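Local atomic coordinates of YerB protein (Bacillus subtilis, PDB entry 2PSB), a protein that is of unknown function but is a putative membrane-attached lipoprotein that interacts with PcrA, a contact not essential for viability or UV repair. Residues I231-A236 and P299-A304. Sequence-based numbering, arbitrary orientation.
Sequences IFIVEA and PDLDAA
Glu235 reaches from strand 230-240, at the last residue before Ala236 interrupts its regular run, to the loop at 299-304, where its OE2 accepts a hydrogen bond from the backbone N of Leu301. The N-H points almost straight at the oxygen (176°), but the modelled separation of Leu301 N and Glu235 OE2, 2.4 Å, is too short to be taken literally. With CG anti to the backbone N (chi1 -175°) and CD continuing the extended chain, the carboxylate is carried clear of its own strand, and the Glu235 and Leu301 side chains cross at about a right angle. Asp300 OD2 lies 3.5 Å from Glu235 OE2, a close approach of two acidic groups that would probably be eased by the N-H groups of the turn or by protonation.

Deeper in, the contact is apolar. Two branches of Ile233 divide the work: CG2, anti to the backbone N, meets Leu301 CD2 at 4.0 Å, while CD1, on the other branch, touches Ala304 CB at 3.8 Å. At the interruption of the strand, Pro299 CA directs its hydrogen at the carbonyl O of Ala236 (CA to O 3.5 Å).

Asp300 also shapes the loop: its OD2 accepts from Asp302 N, an Asx turn whose exact geometry is less certain, and its carbonyl O accepts from Ala303 N at 2.7 Å. Leu258 of strand 255-261 also packs on Leu301, and Val298 on Ile233. Strands 230-240 and 293-298 pair in parallel, so the contact joins one strand to the turn leaving its neighbour, a connection that leads into edge strand 304-307 of a separate six-stranded antiparallel sheet.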
# COMPACT_ATOMS: atom_id res chain seq x y z
N ILE A 231 -8.59 7.97 3.52
CA ILE A 231 -7.95 8.18 2.24
C ILE A 231 -6.94 9.30 2.53
O ILE A 231 -7.31 10.42 2.90
CB ILE A 231 -8.91 8.68 1.12
CG1 ILE A 231 -10.23 7.88 1.11
CG2 ILE A 231 -8.20 8.57 -0.22
CD1 ILE A 231 -10.09 6.39 0.88
N PHE A 232 -5.67 8.97 2.35
CA PHE A 232 -4.59 9.88 2.62
C PHE A 232 -3.80 10.18 1.35
O PHE A 232 -3.00 9.35 0.90
CB PHE A 232 -3.69 9.25 3.69
CG PHE A 232 -2.61 10.15 4.20
CD1 PHE A 232 -2.68 11.54 4.02
CD2 PHE A 232 -1.52 9.62 4.90
CE1 PHE A 232 -1.69 12.37 4.53
CE2 PHE A 232 -0.53 10.45 5.41
CZ PHE A 232 -0.62 11.83 5.23
N ILE A 233 -4.03 11.36 0.78
CA ILE A 233 -3.35 11.76 -0.45
C ILE A 233 -2.11 12.53 -0.06
O ILE A 233 -2.20 13.57 0.59
CB ILE A 233 -4.30 12.62 -1.34
CG1 ILE A 233 -5.56 11.81 -1.66
CG2 ILE A 233 -3.59 13.05 -2.64
CD1 ILE A 233 -6.65 12.57 -2.37
N VAL A 234 -0.95 12.01 -0.45
CA VAL A 234 0.33 12.62 -0.13
C VAL A 234 1.08 13.18 -1.34
O VAL A 234 1.23 12.50 -2.35
CB VAL A 234 1.21 11.59 0.63
CG1 VAL A 234 2.63 12.08 0.76
CG2 VAL A 234 0.62 11.33 2.01
N GLU A 235 1.54 14.42 -1.22
CA GLU A 235 2.28 15.07 -2.30
C GLU A 235 3.77 14.98 -2.04
O GLU A 235 4.29 15.59 -1.12
CB GLU A 235 1.90 16.55 -2.43
CG GLU A 235 2.56 17.24 -3.63
CD GLU A 235 2.07 18.66 -3.84
OE1 GLU A 235 2.43 19.56 -3.04
OE2 GLU A 235 1.32 18.89 -4.82
N ALA A 236 4.46 14.22 -2.88
CA ALA A 236 5.89 14.02 -2.73
C ALA A 236 6.63 14.29 -4.03
O ALA A 236 6.13 13.97 -5.11
CB ALA A 236 6.15 12.59 -2.27
N PRO A 299 2.55 13.28 -7.39
CA PRO A 299 3.61 14.29 -7.56
C PRO A 299 3.04 15.72 -7.57
O PRO A 299 3.79 16.68 -7.54
CB PRO A 299 4.25 13.90 -8.89
CG PRO A 299 3.13 13.25 -9.64
CD PRO A 299 2.43 12.43 -8.59
N ASP A 300 1.71 15.84 -7.60
CA ASP A 300 1.06 17.14 -7.59
C ASP A 300 -0.33 17.04 -6.96
O ASP A 300 -1.23 16.40 -7.51
CB ASP A 300 0.94 17.69 -9.02
CG ASP A 300 0.33 19.08 -9.07
OD1 ASP A 300 0.18 19.62 -10.18
OD2 ASP A 300 -0.01 19.65 -8.01
N LEU A 301 -0.49 17.69 -5.82
CA LEU A 301 -1.75 17.68 -5.09
C LEU A 301 -2.90 18.11 -5.99
O LEU A 301 -4.07 18.01 -5.63
CB LEU A 301 -1.63 18.61 -3.87
CG LEU A 301 -2.41 18.27 -2.60
CD1 LEU A 301 -3.86 18.67 -2.78
CD2 LEU A 301 -2.29 16.79 -2.28
N ASP A 302 -2.56 18.59 -7.18
CA ASP A 302 -3.55 19.05 -8.15
C ASP A 302 -4.23 17.85 -8.82
O ASP A 302 -5.31 17.98 -9.38
CB ASP A 302 -2.86 19.90 -9.22
CG ASP A 302 -3.68 21.12 -9.61
OD1 ASP A 302 -3.37 21.72 -10.66
OD2 ASP A 302 -4.63 21.47 -8.87
N ALA A 303 -3.58 16.70 -8.74
CA ALA A 303 -4.12 15.48 -9.33
C ALA A 303 -5.40 15.06 -8.63
O ALA A 303 -6.19 14.29 -9.17
CB ALA A 303 -3.10 14.37 -9.25
N ALA A 304 -5.61 15.57 -7.42
CA ALA A 304 -6.80 15.24 -6.65
C ALA A 304 -7.90 16.28 -6.85
O ALA A 304 -7.62 17.46 -7.07
CB ALA A 304 -6.44 15.13 -5.17